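Local coordinates for protein DJ-1 homolog D (Arabidopsis thaliana, PDB 4OGG), which belongs to the DJ-1/PfpI family, with two copies of that alpha/beta fold joined in tandem within a single chain, at residues Ile7-Gly10 and Asp11-Asp15; Gly88-Pro91 and Glu92-Ala95; His369-Phe372 and Val373-Met377; Glu17-Val20 and Pro21-Ala24. All blocks are in the same frame, centred on the assembly; numbering follows the deposited sequence.

Contact 1 of 4, residues Ile7-Gly10 and Asp11-Asp15; sequences ILCG and DYMED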
ATOM      1  N   ILE C   7      -4.916  24.708  16.909  1.00 13.57           N
ATOM      2  CA  ILE C   7      -4.726  24.178  15.562  1.00 13.19           C
ATOM      3  C   ILE C   7      -6.030  23.494  15.158  1.00 14.21           C
ATOM      4  O   ILE C   7      -6.536  22.615  15.865  1.00 13.15           O
ATOM      5  CB  ILE C   7      -3.560  23.154  15.488  1.00 15.08           C
ATOM      6  CG1 ILE C   7      -2.234  23.840  15.842  1.00 16.64           C
ATOM      7  CG2 ILE C   7      -3.472  22.568  14.076  1.00 14.63           C
ATOM      8  CD1 ILE C   7      -1.008  22.934  15.708  1.00 15.05           C
ATOM      9  N   LEU C   8      -6.580  23.930  14.030  1.00 12.70           N
ATOM     10  CA  LEU C   8      -7.830  23.388  13.505  1.00 12.39           C
ATOM     11  C   LEU C   8      -7.532  22.145  12.674  1.00 13.79           C
ATOM     12  O   LEU C   8      -7.135  22.241  11.512  1.00 15.03           O
ATOM     13  CB  LEU C   8      -8.524  24.451  12.654  1.00 14.22           C
ATOM     14  CG  LEU C   8      -9.810  24.078  11.915  1.00 16.43           C
ATOM     15  CD1 LEU C   8     -10.852  23.561  12.897  1.00 16.55           C
ATOM     16  CD2 LEU C   8     -10.328  25.304  11.183  1.00 16.67           C
ATOM     17  N   CYS C   9      -7.738  20.978  13.278  1.00 14.49           N
ATOM     18  CA  CYS C   9      -7.465  19.699  12.626  1.00 14.27           C
ATOM     19  C   CYS C   9      -8.684  19.024  12.012  1.00 14.92           C
ATOM     20  O   CYS C   9      -9.827  19.381  12.298  1.00 14.04           O
ATOM     21  CB  CYS C   9      -6.823  18.732  13.629  1.00 13.47           C
ATOM     22  SG  CYS C   9      -5.332  19.360  14.425  1.00 14.47           S
ATOM     23  N   GLY C  10      -8.413  18.032  11.169  1.00 13.56           N
ATOM     24  CA  GLY C  10      -9.470  17.281  10.519  1.00 12.40           C
ATOM     25  C   GLY C  10      -8.900  15.996   9.948  1.00 13.39           C
ATOM     26  O   GLY C  10      -7.678  15.841   9.852  1.00 13.30           O
ATOM     27  N   ASP C  11      -9.769  15.066   9.572  1.00 13.20           N
ATOM     28  CA  ASP C  11      -9.301  13.811   9.004  1.00 13.12           C
ATOM     29  C   ASP C  11      -8.664  14.061   7.643  1.00 13.55           C
ATOM     30  O   ASP C  11      -9.211  14.775   6.804  1.00 14.02           O
ATOM     31  CB  ASP C  11     -10.453  12.811   8.878  1.00 12.52           C
ATOM     32  CG  ASP C  11     -10.980  12.355  10.226  1.00 13.08           C
ATOM     33  OD1 ASP C  11     -10.399  12.749  11.260  1.00 12.65           O
ATOM     34  OD2 ASP C  11     -11.971  11.600  10.254  1.00 14.56           O
ATOM     35  N   TYR C  12      -7.493  13.466   7.451  1.00 13.04           N
ATOM     36  CA  TYR C  12      -6.723  13.596   6.224  1.00 13.40           C
ATOM     37  C   TYR C  12      -6.102  14.974   6.016  1.00 13.67           C
ATOM     38  O   TYR C  12      -5.856  15.408   4.890  1.00 13.07           O
ATOM     39  CB  TYR C  12      -7.560  13.145   5.023  1.00 12.90           C
ATOM     40  CG  TYR C  12      -7.701  11.633   5.003  1.00 13.01           C
ATOM     41  CD1 TYR C  12      -6.586  10.820   4.788  1.00 13.96           C
ATOM     42  CD2 TYR C  12      -8.925  11.017   5.255  1.00 14.14           C
ATOM     43  CE1 TYR C  12      -6.684   9.429   4.823  1.00 13.83           C
ATOM     44  CE2 TYR C  12      -9.035   9.622   5.297  1.00 12.91           C
ATOM     45  CZ  TYR C  12      -7.911   8.838   5.080  1.00 13.29           C
ATOM     46  OH  TYR C  12      -8.005   7.465   5.128  1.00 14.80           O
ATOM     47  N   MET C  13      -5.848  15.668   7.122  1.00 12.16           N
ATOM     48  CA  MET C  13      -5.157  16.947   7.036  1.00 11.38           C
ATOM     49  C   MET C  13      -3.744  16.487   6.658  1.00 10.62           C
ATOM     50  O   MET C  13      -3.387  15.331   6.904  1.00 10.78           O
ATOM     51  CB  MET C  13      -5.157  17.644   8.401  1.00 10.23           C
ATOM     52  CG  MET C  13      -4.522  16.838   9.518  1.00 11.25           C
ATOM     53  SD  MET C  13      -4.756  17.611  11.137  1.00 12.44           S
ATOM     54  CE  MET C  13      -4.628  16.199  12.192  1.00 12.87           C
ATOM     55  N   GLU C  14      -2.938  17.356   6.059  1.00 11.46           N
ATOM     56  CA  GLU C  14      -1.588  16.951   5.658  1.00 11.66           C
ATOM     57  C   GLU C  14      -0.721  16.740   6.899  1.00 11.21           C
ATOM     58  O   GLU C  14      -0.603  17.628   7.744  1.00 10.95           O
ATOM     59  CB  GLU C  14      -0.980  18.006   4.727  1.00 10.84           C
ATOM     60  CG  GLU C  14      -0.149  17.418   3.583  1.00 12.82           C
ATOM     61  CD  GLU C  14       1.205  16.888   4.023  1.00 12.68           C
ATOM     62  OE1 GLU C  14       1.793  16.078   3.278  1.00 13.26           O
ATOM     63  OE2 GLU C  14       1.699  17.290   5.096  1.00 11.12           O
ATOM     64  N   ASP C  15      -0.119  15.556   6.996  1.00 11.56           N
ATOM     65  CA  ASP C  15       0.699  15.179   8.149  1.00  9.93           C
ATOM     66  C   ASP C  15       1.764  16.194   8.574  1.00 11.07           C
ATOM     67  O   ASP C  15       1.868  16.525   9.753  1.00 10.76           O
ATOM     68  CB  ASP C  15       1.346  13.805   7.899  1.00 12.01           C
ATOM     69  CG  ASP C  15       1.650  13.055   9.190  1.00 13.28           C
ATOM     70  OD1 ASP C  15       1.219  13.516  10.270  1.00 13.68           O
ATOM     71  OD2 ASP C  15       2.310  11.997   9.129  1.00 12.15           O
TER

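Contact 2 of 4, residues Gly88-Pro91 and Glu92-Ala95; sequences GRAP and EYLA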
ATOM      1  N   GLY C  88      -4.116  19.847   3.455  1.00 11.41           N
ATOM      2  CA  GLY C  88      -4.484  18.456   3.268  1.00 12.28           C
ATOM      3  C   GLY C  88      -5.900  18.392   2.731  1.00 11.21           C
ATOM      4  O   GLY C  88      -6.375  19.366   2.139  1.00 11.52           O
ATOM      5  N   ARG C  89      -6.579  17.260   2.929  1.00 11.87           N
ATOM      6  CA  ARG C  89      -7.953  17.111   2.456  1.00 12.39           C
ATOM      7  C   ARG C  89      -9.002  17.397   3.530  1.00 12.09           C
ATOM      8  O   ARG C  89     -10.203  17.278   3.285  1.00 13.00           O
ATOM      9  CB  ARG C  89      -8.188  15.710   1.870  1.00 12.60           C
ATOM     10  CG  ARG C  89      -7.602  15.522   0.478  1.00 13.12           C
ATOM     11  CD  ARG C  89      -8.135  14.274  -0.229  1.00 10.87           C
ATOM     12  NE  ARG C  89      -7.737  13.018   0.411  1.00 12.30           N
ATOM     13  CZ  ARG C  89      -8.516  12.300   1.215  1.00 11.86           C
ATOM     14  NH1 ARG C  89      -9.750  12.709   1.495  1.00 11.88           N
ATOM     15  NH2 ARG C  89      -8.070  11.155   1.719  1.00 12.63           N
ATOM     16  N   ALA C  90      -8.552  17.785   4.715  1.00 13.45           N
ATOM     17  CA  ALA C  90      -9.481  18.099   5.789  1.00 12.18           C
ATOM     18  C   ALA C  90     -10.205  19.428   5.533  1.00 12.32           C
ATOM     19  O   ALA C  90     -11.411  19.533   5.746  1.00 11.97           O
ATOM     20  CB  ALA C  90      -8.740  18.149   7.128  1.00 12.38           C
ATOM     21  N   PRO C  91      -9.482  20.459   5.057  1.00 12.13           N
ATOM     22  CA  PRO C  91     -10.141  21.746   4.808  1.00 12.34           C
ATOM     23  C   PRO C  91     -11.414  21.718   3.962  1.00 13.73           C
ATOM     24  O   PRO C  91     -12.389  22.394   4.289  1.00 12.91           O
ATOM     25  CB  PRO C  91      -9.035  22.576   4.165  1.00 13.71           C
ATOM     26  CG  PRO C  91      -7.810  22.076   4.878  1.00 12.84           C
ATOM     27  CD  PRO C  91      -8.026  20.573   4.851  1.00 11.93           C
ATOM     28  N   GLU C  92     -11.428  20.939   2.884  1.00 13.18           N
ATOM     29  CA  GLU C  92     -12.616  20.934   2.044  1.00 12.82           C
ATOM     30  C   GLU C  92     -13.877  20.518   2.790  1.00 12.62           C
ATOM     31  O   GLU C  92     -14.952  21.052   2.513  1.00 13.57           O
ATOM     32  CB  GLU C  92     -12.422  20.059   0.797  1.00 14.33           C
ATOM     33  CG  GLU C  92     -12.335  18.563   1.036  1.00 13.88           C
ATOM     34  CD  GLU C  92     -12.423  17.773  -0.263  1.00 15.99           C
ATOM     35  OE1 GLU C  92     -12.302  16.533  -0.223  1.00 16.87           O
ATOM     36  OE2 GLU C  92     -12.625  18.396  -1.329  1.00 18.39           O
ATOM     37  N   TYR C  93     -13.762  19.592   3.742  1.00 12.88           N
ATOM     38  CA  TYR C  93     -14.957  19.177   4.476  1.00 12.57           C
ATOM     39  C   TYR C  93     -15.147  20.025   5.730  1.00 14.23           C
ATOM     40  O   TYR C  93     -16.277  20.243   6.171  1.00 16.05           O
ATOM     41  CB  TYR C  93     -14.915  17.670   4.799  1.00 13.20           C
ATOM     42  CG  TYR C  93     -14.245  17.250   6.093  1.00 13.27           C
ATOM     43  CD1 TYR C  93     -14.909  17.365   7.316  1.00 14.44           C
ATOM     44  CD2 TYR C  93     -12.976  16.672   6.088  1.00 14.35           C
ATOM     45  CE1 TYR C  93     -14.329  16.907   8.498  1.00 13.30           C
ATOM     46  CE2 TYR C  93     -12.384  16.213   7.263  1.00 14.04           C
ATOM     47  CZ  TYR C  93     -13.069  16.330   8.466  1.00 14.54           C
ATOM     48  OH  TYR C  93     -12.501  15.855   9.629  1.00 14.64           O
ATOM     49  N   LEU C  94     -14.048  20.520   6.295  1.00 13.63           N
ATOM     50  CA  LEU C  94     -14.137  21.381   7.473  1.00 13.94           C
ATOM     51  C   LEU C  94     -14.809  22.700   7.078  1.00 14.77           C
ATOM     52  O   LEU C  94     -15.541  23.297   7.867  1.00 15.19           O
ATOM     53  CB  LEU C  94     -12.739  21.670   8.038  1.00 12.76           C
ATOM     54  CG  LEU C  94     -11.994  20.513   8.707  1.00 12.56           C
ATOM     55  CD1 LEU C  94     -10.600  20.958   9.123  1.00 15.00           C
ATOM     56  CD2 LEU C  94     -12.781  20.041   9.927  1.00 14.99           C
ATOM     57  N   ALA C  95     -14.548  23.146   5.850  1.00 14.82           N
ATOM     58  CA  ALA C  95     -15.108  24.392   5.331  1.00 15.98           C
ATOM     59  C   ALA C  95     -16.629  24.347   5.223  1.00 17.73           C
ATOM     60  O   ALA C  95     -17.281  25.390   5.157  1.00 18.19           O
ATOM     61  CB  ALA C  95     -14.500  24.708   3.961  1.00 14.48           C
TER
HETATM   62  O   HOH W   1      -8.963  20.272   1.374  1.00 14.09           O
HETATM   63  O   HOH W   2     -11.584  15.306   1.833  1.00 13.59           O

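Contact 3 of 4, residues His369-Phe372 and Val373-Met377; sequences HPEF and VSQLM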
ATOM      1  N   HIS C 369       9.855  15.767  20.115  1.00 15.08           N
ATOM      2  CA  HIS C 369      10.444  16.878  19.370  1.00 15.90           C
ATOM      3  C   HIS C 369      10.414  18.244  20.061  1.00 16.03           C
ATOM      4  O   HIS C 369      11.361  19.021  19.934  1.00 16.63           O
ATOM      5  CB  HIS C 369       9.803  16.974  17.982  1.00 17.07           C
ATOM      6  CG  HIS C 369      10.268  15.907  17.040  1.00 18.63           C
ATOM      7  ND1 HIS C 369       9.516  15.479  15.969  1.00 17.67           N
ATOM      8  CD2 HIS C 369      11.411  15.180  17.012  1.00 19.61           C
ATOM      9  CE1 HIS C 369      10.173  14.532  15.323  1.00 18.26           C
ATOM     10  NE2 HIS C 369      11.326  14.331  15.936  1.00 18.56           N
ATOM     11  N   PRO C 370       9.333  18.562  20.796  1.00 15.52           N
ATOM     12  CA  PRO C 370       9.306  19.870  21.460  1.00 16.98           C
ATOM     13  C   PRO C 370      10.499  20.057  22.393  1.00 16.53           C
ATOM     14  O   PRO C 370      11.202  21.063  22.313  1.00 18.84           O
ATOM     15  CB  PRO C 370       7.974  19.849  22.202  1.00 15.12           C
ATOM     16  CG  PRO C 370       7.110  19.042  21.272  1.00 17.70           C
ATOM     17  CD  PRO C 370       8.024  17.894  20.909  1.00 15.04           C
ATOM     18  N   GLU C 371      10.735  19.084  23.271  1.00 16.59           N
ATOM     19  CA  GLU C 371      11.859  19.178  24.196  1.00 17.57           C
ATOM     20  C   GLU C 371      13.177  19.002  23.455  1.00 18.37           C
ATOM     21  O   GLU C 371      14.187  19.604  23.822  1.00 18.93           O
ATOM     22  CB  GLU C 371      11.734  18.135  25.310  1.00 18.90           C
ATOM     23  CG  GLU C 371      10.537  18.368  26.228  1.00 22.08           C
ATOM     24  CD  GLU C 371      10.631  17.597  27.533  1.00 25.68           C
ATOM     25  OE1 GLU C 371       9.656  17.637  28.315  1.00 29.17           O
ATOM     26  OE2 GLU C 371      11.678  16.960  27.785  1.00 29.87           O
ATOM     27  N   PHE C 372      13.162  18.184  22.407  1.00 18.65           N
ATOM     28  CA  PHE C 372      14.355  17.939  21.600  1.00 17.94           C
ATOM     29  C   PHE C 372      14.856  19.267  21.030  1.00 18.66           C
ATOM     30  O   PHE C 372      16.014  19.646  21.218  1.00 18.40           O
ATOM     31  CB  PHE C 372      14.018  16.975  20.454  1.00 17.26           C
ATOM     32  CG  PHE C 372      15.215  16.517  19.655  1.00 17.70           C
ATOM     33  CD1 PHE C 372      16.214  15.746  20.247  1.00 17.27           C
ATOM     34  CD2 PHE C 372      15.314  16.812  18.298  1.00 17.48           C
ATOM     35  CE1 PHE C 372      17.290  15.274  19.499  1.00 16.85           C
ATOM     36  CE2 PHE C 372      16.386  16.346  17.537  1.00 18.35           C
ATOM     37  CZ  PHE C 372      17.377  15.573  18.140  1.00 16.43           C
ATOM     38  N   VAL C 373      13.972  19.973  20.333  1.00 19.07           N
ATOM     39  CA  VAL C 373      14.324  21.253  19.733  1.00 18.97           C
ATOM     40  C   VAL C 373      14.591  22.307  20.807  1.00 18.51           C
ATOM     41  O   VAL C 373      15.540  23.085  20.701  1.00 20.50           O
ATOM     42  CB  VAL C 373      13.198  21.749  18.799  1.00 19.61           C
ATOM     43  CG1 VAL C 373      13.543  23.125  18.245  1.00 19.12           C
ATOM     44  CG2 VAL C 373      13.003  20.759  17.658  1.00 21.43           C
ATOM     45  N   SER C 374      13.760  22.320  21.844  1.00 19.12           N
ATOM     46  CA  SER C 374      13.907  23.285  22.933  1.00 20.39           C
ATOM     47  C   SER C 374      15.267  23.169  23.624  1.00 20.25           C
ATOM     48  O   SER C 374      15.938  24.174  23.872  1.00 20.50           O
ATOM     49  CB  SER C 374      12.790  23.086  23.965  1.00 21.00           C
ATOM     50  OG  SER C 374      12.891  24.026  25.022  1.00 26.80           O
ATOM     51  N   GLN C 375      15.675  21.945  23.936  1.00 19.10           N
ATOM     52  CA  GLN C 375      16.952  21.740  24.605  1.00 18.64           C
ATOM     53  C   GLN C 375      18.133  22.039  23.689  1.00 18.98           C
ATOM     54  O   GLN C 375      19.184  22.478  24.152  1.00 19.02           O
ATOM     55  CB  GLN C 375      17.029  20.320  25.173  1.00 19.71           C
ATOM     56  CG  GLN C 375      15.950  20.077  26.228  1.00 21.12           C
ATOM     57  CD  GLN C 375      16.057  18.734  26.925  1.00 22.22           C
ATOM     58  OE1 GLN C 375      15.101  18.280  27.555  1.00 25.30           O
ATOM     59  NE2 GLN C 375      17.221  18.100  26.832  1.00 20.64           N
ATOM     60  N   LEU C 376      17.968  21.810  22.389  1.00 18.33           N
ATOM     61  CA  LEU C 376      19.041  22.116  21.452  1.00 18.39           C
ATOM     62  C   LEU C 376      19.171  23.637  21.378  1.00 19.24           C
ATOM     63  O   LEU C 376      20.276  24.177  21.310  1.00 18.09           O
ATOM     64  CB  LEU C 376      18.731  21.547  20.067  1.00 18.25           C
ATOM     65  CG  LEU C 376      19.670  21.987  18.939  1.00 19.22           C
ATOM     66  CD1 LEU C 376      21.117  21.677  19.300  1.00 18.58           C
ATOM     67  CD2 LEU C 376      19.275  21.275  17.652  1.00 19.54           C
ATOM     68  N   MET C 377      18.031  24.322  21.398  1.00 19.03           N
ATOM     69  CA  MET C 377      18.012  25.781  21.355  1.00 20.64           C
ATOM     70  C   MET C 377      18.774  26.348  22.544  1.00 19.88           C
ATOM     71  O   MET C 377      19.558  27.286  22.400  1.00 21.67           O
ATOM     72  CB  MET C 377      16.570  26.294  21.384  1.00 19.38           C
ATOM     73  CG  MET C 377      15.802  26.070  20.091  1.00 19.19           C
ATOM     74  SD  MET C 377      14.047  26.460  20.260  1.00 17.76           S
ATOM     75  CE  MET C 377      14.117  28.258  20.470  1.00 18.55           C
TER

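Contact 4 of 4, residues Glu17-Val20 and Pro21-Ala24; sequences EVMV and PFQA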
ATOM      1  N   GLU C  17       1.890  19.380   7.786  1.00 10.08           N
ATOM      2  CA  GLU C  17       1.234  20.642   8.082  1.00 11.78           C
ATOM      3  C   GLU C  17       0.580  20.753   9.452  1.00 11.53           C
ATOM      4  O   GLU C  17       0.258  21.853   9.900  1.00 12.11           O
ATOM      5  CB  GLU C  17       0.267  20.966   6.945  1.00 13.27           C
ATOM      6  CG  GLU C  17       1.038  21.406   5.706  1.00 14.36           C
ATOM      7  CD  GLU C  17       0.279  21.233   4.410  1.00 16.34           C
ATOM      8  OE1 GLU C  17      -0.933  21.514   4.378  1.00 14.33           O
ATOM      9  OE2 GLU C  17       0.911  20.830   3.411  1.00 20.80           O
ATOM     10  N   VAL C  18       0.392  19.627  10.127  1.00 12.49           N
ATOM     11  CA  VAL C  18      -0.153  19.692  11.476  1.00 12.74           C
ATOM     12  C   VAL C  18       0.979  19.460  12.476  1.00 12.66           C
ATOM     13  O   VAL C  18       1.126  20.205  13.452  1.00 12.78           O
ATOM     14  CB  VAL C  18      -1.285  18.647  11.724  1.00 11.47           C
ATOM     15  CG1 VAL C  18      -0.807  17.240  11.394  1.00 12.36           C
ATOM     16  CG2 VAL C  18      -1.741  18.723  13.192  1.00 12.33           C
ATOM     17  N   MET C  19       1.808  18.453  12.220  1.00 13.20           N
ATOM     18  CA  MET C  19       2.878  18.127  13.152  1.00 13.07           C
ATOM     19  C   MET C  19       4.014  19.135  13.273  1.00 13.04           C
ATOM     20  O   MET C  19       4.486  19.387  14.378  1.00 13.03           O
ATOM     21  CB  MET C  19       3.457  16.743  12.840  1.00 14.41           C
ATOM     22  CG  MET C  19       4.298  16.173  13.974  1.00 12.95           C
ATOM     23  SD  MET C  19       3.398  16.105  15.553  1.00 14.81           S
ATOM     24  CE  MET C  19       2.728  14.431  15.505  1.00 18.64           C
ATOM     25  N   VAL C  20       4.466  19.708  12.163  1.00 14.02           N
ATOM     26  CA  VAL C  20       5.563  20.667  12.246  1.00 14.51           C
ATOM     27  C   VAL C  20       5.179  21.877  13.105  1.00 13.85           C
ATOM     28  O   VAL C  20       5.884  22.210  14.054  1.00 15.69           O
ATOM     29  CB  VAL C  20       6.037  21.119  10.842  1.00 13.77           C
ATOM     30  CG1 VAL C  20       7.134  22.171  10.976  1.00 14.23           C
ATOM     31  CG2 VAL C  20       6.584  19.919  10.074  1.00 13.78           C
ATOM     32  N   PRO C  21       4.055  22.546  12.797  1.00 13.96           N
ATOM     33  CA  PRO C  21       3.713  23.694  13.641  1.00 14.48           C
ATOM     34  C   PRO C  21       3.370  23.276  15.070  1.00 14.00           C
ATOM     35  O   PRO C  21       3.674  23.993  16.025  1.00 13.53           O
ATOM     36  CB  PRO C  21       2.533  24.332  12.904  1.00 15.11           C
ATOM     37  CG  PRO C  21       1.905  23.177  12.196  1.00 14.78           C
ATOM     38  CD  PRO C  21       3.102  22.412  11.681  1.00 13.97           C
ATOM     39  N   PHE C  22       2.757  22.105  15.219  1.00 12.74           N
ATOM     40  CA  PHE C  22       2.387  21.599  16.544  1.00 13.00           C
ATOM     41  C   PHE C  22       3.607  21.459  17.448  1.00 12.90           C
ATOM     42  O   PHE C  22       3.597  21.903  18.598  1.00 14.42           O
ATOM     43  CB  PHE C  22       1.692  20.233  16.426  1.00 11.75           C
ATOM     44  CG  PHE C  22       1.298  19.627  17.753  1.00 14.23           C
ATOM     45  CD1 PHE C  22       0.406  20.286  18.600  1.00 14.41           C
ATOM     46  CD2 PHE C  22       1.815  18.397  18.152  1.00 13.68           C
ATOM     47  CE1 PHE C  22       0.034  19.729  19.825  1.00 13.68           C
ATOM     48  CE2 PHE C  22       1.449  17.829  19.377  1.00 14.86           C
ATOM     49  CZ  PHE C  22       0.558  18.498  20.213  1.00 12.89           C
ATOM     50  N   GLN C  23       4.663  20.840  16.934  1.00 12.73           N
ATOM     51  CA  GLN C  23       5.860  20.637  17.739  1.00 13.90           C
ATOM     52  C   GLN C  23       6.822  21.820  17.742  1.00 14.33           C
ATOM     53  O   GLN C  23       7.464  22.097  18.756  1.00 15.08           O
ATOM     54  CB  GLN C  23       6.573  19.363  17.284  1.00 14.77           C
ATOM     55  CG  GLN C  23       5.662  18.148  17.333  1.00 15.29           C
ATOM     56  CD  GLN C  23       6.399  16.855  17.102  1.00 15.54           C
ATOM     57  OE1 GLN C  23       7.012  16.656  16.052  1.00 16.34           O
ATOM     58  NE2 GLN C  23       6.345  15.960  18.083  1.00 14.78           N
ATOM     59  N   ALA C  24       6.923  22.522  16.621  1.00 14.15           N
ATOM     60  CA  ALA C  24       7.815  23.672  16.548  1.00 14.47           C
ATOM     61  C   ALA C  24       7.339  24.748  17.517  1.00 15.34           C
ATOM     62  O   ALA C  24       8.119  25.265  18.315  1.00 14.87           O
ATOM     63  CB  ALA C  24       7.849  24.229  15.130  1.00 14.57           C
TER

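Contact 1 of 4, residues Ile7-Gly10 and Asp11-Asp15
The flat carbonyl group of Gly10 is approached by Met13 N from above its plane, 47° out of it, while the carboxylate of Asp11 brings OD1 to 3.8 Å from Gly10 C. The backbone bond from Met13 N to Gly10 O is 3.3 Å long and closes a type II beta turn over Gly10-Met13. Asp11 fits the extended first corner; Tyr12 takes the second with the left-handed backbone (phi 71°) that a type II turn needs there, and its side chain starts away from residues 7-10. Met13 then folds back: its CG stands between the backbone N and the carbonyl carbon (chi1 58°), and beyond CG the chain runs extended, so that SD comes to lie 3.4 Å from Cys9 CB. From there SD also accepts a weak hydrogen bond from Gly10 N, at 3.7 Å. A long, flexible thioether suits this task, laying an apolar chain against Cys9 CB while offering a weak sulfur acceptor to Gly10 N. The turn links strand 3-8 of the mixed six-stranded sheet to helix 15-27, the first beta-to-alpha connection of this DJ-1/PfpI unit. Glu14 is the N-cap of that helix: OE2 caps Tyr16 N, while OE1 is hydrogen-bonded to His50 N and His257 NE2. The Asp11 carboxylate is bound on both oxygens, OD1 by Lys39 and OD2 by Gln249 N of the second subunit. The Tyr12 ring makes a cation-pi contact with Arg89 and packs on Tyr251 of the second subunit.

Contact 2 of 4, residues Gly88-Pro91 and Glu92-Ala95
Gly88 is joined to Glu92 by a water, which donates to Gly88 O at 2.8 Å and accepts from Glu92 N at 3.0 Å. Glycine suits this position: its positive phi of 100° would press a CB against the preceding carbonyl, and its N is hydrogen-bonded to OD2 of the modified cysteine at position 118. Arg89 follows with its carbonyl O at the edge of the Tyr93 ring and 3.4 Å from Glu92 CG, which is placed there by standing between its own N and carbonyl carbon (chi1 69°). The glutamate chain then runs extended to a second water, shared by Arg89 O, Arg89 NH1 and Glu92 OE1, which couples two opposite charges that do not touch directly. Each charge has a firmer partner: Arg89 a salt bridge with Glu60, Glu92 the hydroxyl of Tyr251 of the second subunit. Ala90 lies at the start of the short helical turn that follows strand 82-85 of the central sheet. Its O receives Leu94 N at 2.9 Å, nearly along the C=O axis, and a weaker bond from Tyr93 N. The small Ala90 CB allows Leu94 CD1 to approach to 3.9 Å and Tyr93 CE2 to 4.1 Å. Leu94 CG in turn lies 4.2 Å above the centre of the Tyr93 ring, covering one face. The Tyr93 hydroxyl accepts from Asp11 N and is also hydrogen-bonded to Gln249 OE1 of the second subunit. Pro91 suits the first helical turn, where no N-H is required; its O accepts from Ala95 N at 2.8 Å, and its ring packs on Ile123 of helix 121-126.

Contact 3 of 4, residues His369-Phe372 and Val373-Met377
Val373 N donates to His369 O at 2.8 Å with an N-H...O angle of 177°, the straightest of four successive i-to-i+4 backbone bonds; Ser374 to Pro370, Gln375 to Glu371 and Leu376 to Phe372 continue the series. Pro370 lacks an N-H, but in the first turn of a helix that costs no bond. Carbon contacts follow the same spacing. Val373 has CG2 beside its own backbone N, which brings this methyl 3.3 Å from His369 O, and Gln375 CG lies 3.0 Å from Glu371 O. Polar side chains meet on the partly exposed flank, where Glu371 and Gln375 run side by side with their carboxylate and amide planes 30° apart. Their near oxygens, Glu371 OE2 and Gln375 OE1, are 3.7 Å apart and both acceptors, so the pair is held in place by other partners: Glu371 OE2 takes a hydrogen bond from Cys354 N, and Gln375 NE2 makes a weak one to Thr356. Apolar side chains form the other flank. Phe372, its ring carried anti to N (chi1 -173°), and Leu376 both rest on Ala308 of strand 307-309, facing the sheet of their own unit as helices of an alpha-beta-alpha sandwich do, while Val373 meets Ala27 on helix 15-27 of the other DJ-1/PfpI unit.

Contact 4 of 4, residues Glu17-Val20 and Pro21-Ala24
Helix 15-27 carries a proline in mid-course, and the joint between Glu17-Val20 and Pro21-Ala24 is where it kinks. Pro21 has no N-H for Glu17 O; instead its CG lies 3.1 Å from that oxygen and 3.3 Å from Val18 O. The ring also presses on the preceding residue, with Pro21 CD a tight 3.3 Å from Val20 CB, the two side chains crossing at about a right angle. Regular bonding resumes at once: Phe22 N reaches Val18 O, Gln23 N Met19 O, and Ala24 N Val20 O at 2.8 Å. On another flank Met19 and Phe22 form a Met-aromatic contact, SD meeting the ring at its edge, 3.8 Å from Phe22 CD2 and 79° off the ring normal. The bent methionine chain (chi2 55°, chi3 93°) curls the sulfur back to this edge and against Gln23, whose CG and CD both lie 3.5 Å from SD. Phe22 additionally stacks edge-to-face with Phe66. The Gln23 amide uses both ends, NE2 donating to Trp366 O and OE1 accepting from His369 ND1 on helix 369-380, which bridges the two DJ-1/PfpI units. Small Ala24 lets the helix lie close to Ser217 of helix 208-221 and Ile180 of helix 176-186.

Overall arrangement
Along the chain contact 1 comes first, then contacts 4 and 2, all in the first DJ-1/PfpI unit; contact 3 belongs to the second. Contacts 1 and 2, with centres about 8 Å apart, follow neighbouring strands 3-8 and 82-85 of one sheet and touch each other. Contact 4 lies in the helix directly after contact 1, centres about 11 Å apart, and near the chain's centre in space. There Gln23 is hydrogen-bonded to His369 and packs on Pro370 of contact 3, whose centre is about 13 Å away. The centres of contacts 2 and 3 are about 31 Å apart; contacts 1 and 2 lie at the subunit interface, contacts 3 and 4 where the two units meet.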